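Local coordinates for protein 1,3-alpha-isomaltosidase (Kribbella flavida DSM 17836, PDB 5X3I) that hydrolyses the alpha-1,3-glucosidic linkages of a cyclic tetrasaccharide derived from starch, releasing isomaltose inside the cell, at residues Ala335-Glu339 and Gln340-Ile344; Asp409-Ala412 and Met413-Gly417. The protein carries 1 engineered substitution. All blocks are in the same frame, centred on the assembly; numbering follows the deposited sequence.

Interaction 1 of 2, residues Ala335-Glu339 and Gln340-Ile344; sequences AWSDE and QGITI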
loop_
_atom_site.group_PDB
_atom_site.type_symbol
_atom_site.label_atom_id
_atom_site.label_comp_id
_atom_site.label_asym_id
_atom_site.label_seq_id
_atom_site.Cartn_x
_atom_site.Cartn_y
_atom_site.Cartn_z
ATOM N N ALA A 335 -11.404 -12.578 9.327
ATOM C CA ALA A 335 -12.408 -12.296 10.326
ATOM C C ALA A 335 -12.319 -13.347 11.399
ATOM O O ALA A 335 -13.074 -14.328 11.413
ATOM C CB ALA A 335 -13.784 -12.314 9.691
ATOM N N TRP A 336 -11.493 -13.028 12.387
ATOM C CA TRP A 336 -11.345 -13.832 13.583
ATOM C C TRP A 336 -11.962 -13.210 14.796
ATOM O O TRP A 336 -12.095 -13.870 15.816
ATOM C CB TRP A 336 -9.867 -14.063 13.861
ATOM C CG TRP A 336 -9.126 -12.789 14.158
ATOM C CD1 TRP A 336 -8.603 -11.909 13.248
ATOM C CD2 TRP A 336 -8.828 -12.249 15.447
ATOM N NE1 TRP A 336 -7.989 -10.862 13.898
ATOM C CE2 TRP A 336 -8.109 -11.047 15.247
ATOM C CE3 TRP A 336 -9.082 -12.667 16.755
ATOM C CZ2 TRP A 336 -7.648 -10.270 16.301
ATOM C CZ3 TRP A 336 -8.620 -11.889 17.803
ATOM C CH2 TRP A 336 -7.914 -10.709 17.568
ATOM N N SER A 337 -12.376 -11.951 14.677
ATOM C CA SER A 337 -12.525 -11.140 15.875
ATOM C C SER A 337 -13.974 -10.807 16.165
ATOM O O SER A 337 -14.853 -11.142 15.392
ATOM C CB SER A 337 -11.712 -9.838 15.758
ATOM O OG SER A 337 -12.367 -8.848 14.968
ATOM N N ASP A 338 -14.192 -10.101 17.269
ATOM C CA ASP A 338 -15.516 -9.621 17.648
ATOM C C ASP A 338 -16.069 -8.582 16.671
ATOM O O ASP A 338 -17.193 -8.135 16.818
ATOM C CB ASP A 338 -15.502 -9.042 19.072
ATOM C CG ASP A 338 -14.513 -7.881 19.254
ATOM O OD1 ASP A 338 -14.046 -7.279 18.268
ATOM O OD2 ASP A 338 -14.204 -7.573 20.413
ATOM N N GLU A 339 -15.247 -8.161 15.718
ATOM C CA GLU A 339 -15.614 -7.111 14.777
ATOM C C GLU A 339 -16.000 -5.825 15.502
ATOM O O GLU A 339 -16.751 -5.019 14.980
ATOM C CB GLU A 339 -16.760 -7.554 13.852
ATOM C CG GLU A 339 -16.445 -8.751 12.958
ATOM C CD GLU A 339 -15.235 -8.524 12.059
ATOM O OE1 GLU A 339 -14.848 -7.358 11.830
ATOM O OE2 GLU A 339 -14.671 -9.521 11.573
ATOM N N GLN A 340 -15.471 -5.629 16.702
ATOM C CA GLN A 340 -15.660 -4.359 17.364
ATOM C C GLN A 340 -14.293 -3.741 17.632
ATOM O O GLN A 340 -13.846 -2.910 16.857
ATOM C CB GLN A 340 -16.493 -4.531 18.641
ATOM C CG GLN A 340 -17.944 -4.925 18.323
ATOM C CD GLN A 340 -18.891 -4.886 19.513
ATOM O OE1 GLN A 340 -18.560 -4.398 20.588
ATOM N NE2 GLN A 340 -20.088 -5.418 19.313
ATOM N N GLY A 341 -13.606 -4.214 18.628
ATOM C CA GLY A 341 -12.258 -3.801 18.860
ATOM C C GLY A 341 -11.186 -4.428 17.985
ATOM O O GLY A 341 -10.148 -3.893 17.881
ATOM N N ILE A 342 -11.483 -5.585 17.397
ATOM C CA ILE A 342 -10.570 -6.314 16.551
ATOM C C ILE A 342 -9.297 -6.659 17.308
ATOM O O ILE A 342 -8.226 -6.587 16.781
ATOM C CB ILE A 342 -10.227 -5.587 15.237
ATOM C CG1 ILE A 342 -11.352 -4.676 14.765
ATOM C CG2 ILE A 342 -9.842 -6.558 14.147
ATOM C CD1 ILE A 342 -12.609 -5.350 14.307
ATOM N N THR A 343 -9.454 -7.010 18.563
ATOM C CA THR A 343 -8.372 -7.488 19.368
ATOM C C THR A 343 -8.836 -8.625 20.271
ATOM O O THR A 343 -8.141 -9.030 21.135
ATOM C CB THR A 343 -7.673 -6.344 20.146
ATOM O OG1 THR A 343 -6.461 -6.803 20.713
ATOM C CG2 THR A 343 -8.589 -5.821 21.208
ATOM N N ILE A 344 -10.022 -9.140 20.003
ATOM C CA ILE A 344 -10.612 -10.235 20.786
ATOM C C ILE A 344 -11.301 -11.273 19.881
ATOM O O ILE A 344 -11.974 -10.900 18.932
ATOM C CB ILE A 344 -11.638 -9.669 21.809
ATOM C CG1 ILE A 344 -10.926 -8.875 22.906
ATOM C CG2 ILE A 344 -12.498 -10.773 22.420
ATOM C CD1 ILE A 344 -11.865 -8.140 23.833
HETATM O O HOH W 1 -11.684 -6.416 20.398
HETATM O O HOH W 2 -14.135 -4.930 21.471
#
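A single carboxylate, that of Asp338, reaches into the turn that follows it and takes up backbone N-H groups with one oxygen and waters with the other. The turn belongs to the loop between strands 330-333 and 348-349 of the family 31 TIM-barrel domain, and it opens with an ST turn, in which Ser337 OG accepts the Glu339 N-H (3.1 Å). Asp338 OD1 then receives Gln340 N at 2.7 Å, from above the carboxylate plane, and Ile342 N at 3.2 Å, on the syn side and close to that plane. With CG set between its own backbone N and carbonyl carbon (chi1 58°), the short aspartate chain is folded inward and places its carboxylate against the turn's own amides. The loop is closed by Asp338 N, which donates to Ile344 O at 2.9 Å through a bent bond (138° at the hydrogen).

Apolar groups fill in around this polar core. The six-membered ring of Trp336 lies obliquely against the backbone of Thr343 and Ile344, CZ3 coming within 3.4 Å of Ile344 C, while NE1 is held by the carbonyl of Trp392 on strand 388-393. Ile342 brings CD1 to 3.5 Å from Glu339 CA and beside Ser337 OG. The Gly341 N-H donates to a water, which in turn donates to Asp338 OD2, and a second water links the same OD2 to Thr343 N, with 2.8 Å between OD2 and each water.

Interaction 2 of 2, residues Asp409-Ala412 and Met413-Gly417; sequences DAAA and MVRDG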
loop_
_atom_site.group_PDB
_atom_site.type_symbol
_atom_site.label_atom_id
_atom_site.label_comp_id
_atom_site.label_asym_id
_atom_site.label_seq_id
_atom_site.Cartn_x
_atom_site.Cartn_y
_atom_site.Cartn_z
ATOM N N ASP A 409 -12.573 1.483 25.489
ATOM C CA ASP A 409 -11.239 1.742 24.954
ATOM C C ASP A 409 -11.192 3.070 24.180
ATOM O O ASP A 409 -10.221 3.806 24.274
ATOM C CB ASP A 409 -10.775 0.586 24.060
ATOM C CG ASP A 409 -10.478 -0.703 24.859
ATOM O OD1 ASP A 409 -10.597 -0.684 26.093
ATOM O OD2 ASP A 409 -10.114 -1.727 24.246
ATOM N N ALA A 410 -12.238 3.360 23.415
ATOM C CA ALA A 410 -12.301 4.612 22.673
ATOM C C ALA A 410 -12.281 5.785 23.646
ATOM O O ALA A 410 -11.591 6.769 23.426
ATOM C CB ALA A 410 -13.534 4.663 21.799
ATOM N N ALA A 411 -13.032 5.658 24.732
ATOM C CA ALA A 411 -13.084 6.701 25.742
ATOM C C ALA A 411 -11.719 6.866 26.399
ATOM O O ALA A 411 -11.284 7.983 26.632
ATOM C CB ALA A 411 -14.143 6.396 26.785
ATOM N N ALA A 412 -11.053 5.753 26.696
ATOM C CA ALA A 412 -9.709 5.811 27.244
ATOM C C ALA A 412 -8.748 6.488 26.271
ATOM O O ALA A 412 -7.861 7.202 26.691
ATOM C CB ALA A 412 -9.208 4.430 27.588
ATOM N N MET A 413 -8.925 6.241 24.980
ATOM C CA MET A 413 -8.051 6.831 23.975
ATOM C C MET A 413 -8.109 8.353 24.024
ATOM O O MET A 413 -7.083 9.015 23.965
ATOM C CB MET A 413 -8.423 6.352 22.574
ATOM C CG MET A 413 -7.976 4.952 22.239
ATOM S SD MET A 413 -8.495 4.445 20.603
ATOM C CE MET A 413 -7.332 5.304 19.566
ATOM N N VAL A 414 -9.319 8.893 24.133
ATOM C CA VAL A 414 -9.507 10.338 24.211
ATOM C C VAL A 414 -8.997 10.864 25.547
ATOM O O VAL A 414 -8.272 11.843 25.586
ATOM C CB VAL A 414 -10.988 10.742 24.036
ATOM C CG1 VAL A 414 -11.174 12.248 24.276
ATOM C CG2 VAL A 414 -11.496 10.341 22.655
ATOM N N ARG A 415 -9.370 10.196 26.636
ATOM C CA ARG A 415 -9.003 10.639 27.977
ATOM C C ARG A 415 -7.487 10.677 28.182
ATOM O O ARG A 415 -6.961 11.622 28.747
ATOM C CB ARG A 415 -9.645 9.729 29.037
ATOM C CG ARG A 415 -9.392 10.163 30.486
ATOM C CD ARG A 415 -9.739 9.081 31.511
ATOM N NE ARG A 415 -10.810 8.225 31.040
ATOM C CZ ARG A 415 -10.677 6.926 30.797
ATOM N NH1 ARG A 415 -11.704 6.242 30.347
ATOM N NH2 ARG A 415 -9.523 6.315 31.011
ATOM N N ASP A 416 -6.795 9.624 27.759
ATOM C CA ASP A 416 -5.364 9.501 28.016
ATOM C C ASP A 416 -4.469 9.942 26.864
ATOM O O ASP A 416 -3.265 9.721 26.894
ATOM C CB ASP A 416 -5.040 8.075 28.434
ATOM C CG ASP A 416 -5.655 7.726 29.776
ATOM O OD1 ASP A 416 -6.076 8.657 30.481
ATOM O OD2 ASP A 416 -5.722 6.540 30.126
ATOM N N GLY A 417 -5.065 10.494 25.817
ATOM C CA GLY A 417 -4.281 11.044 24.731
ATOM C C GLY A 417 -3.657 10.030 23.786
ATOM O O GLY A 417 -2.539 10.222 23.342
#
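Backbone hydrogen bonds join Asp409-Ala412 to Met413-Gly417, the closing turns of helix 404-415 in the TIM-barrel domain. Four successive i to i+4 bonds run from Met413 N to Asp409 O (2.8 Å), Val414 N to Ala410 O (3.2 Å), Arg415 N to Ala411 O (2.9 Å) and Asp416 N to Ala412 O (2.9 Å). Asp416 is the first residue to leave helical angles, and its carbonyl finds a donor in Arg447. Gly417 takes a positive phi (76°), which a residue without a side chain adopts easily. Its N-H makes a weak bond back to Val414 O.

The side-chain packing contacts set carbons against carbonyl oxygens of the turn before. Met413, with CG beside its own backbone N (chi1 -76°), passes its side chain back along that turn, so that CG lies 3.2 Å from Asp409 O. Its side chain also packs on Trp451 and Trp452 of helix 446-454, a place that suits methionine's flexibility, and the small methyl of Ala412 also meets Trp451. Val414 is exposed, its CG2 lying against Ala410 O.

The charged groups act mainly at the helix end. Arg415 starts out extended, with CG anti to its backbone N (chi1 -176°), but bends at chi3 to bring its guanidinium back over the preceding turn. NH1 lies 3.7 Å from Ala412 CA, and Ala411 O sits over one face of the group, offset toward its rim. NH2 also makes a long salt bridge with Asp416 OD2 (3.9 Å). Earlier in the helix, Asp409 is held by Gln405 through OD1. The arginine's positive charge near the C-terminal end probably suits the helix dipole, though the Asp416 carboxylate, only loosely paired with it, probably offsets this in part.

Overall arrangement
Both contacts belong to the TIM-barrel domain and follow one another along the chain: interaction 1 shapes a loop after strand 330-333, and interaction 2 ends helix 404-415, which comes after strand 388-393. Their centres are 19 Å apart and their nearest atoms about 5 Å, without touching. Helix 446-454 packs on interaction 2 through Trp451, and Lys455, just beyond it, accepts a weak hydrogen bond from Thr343 OG1 through its carbonyl and makes a long, weak ion pair with Asp409. Interaction 1 is near the catalytic centre, the side chain of Ile342 being about 9 Å from that of Ala471, the engineered replacement for the inferred nucleophile; interaction 2 lies away from that site.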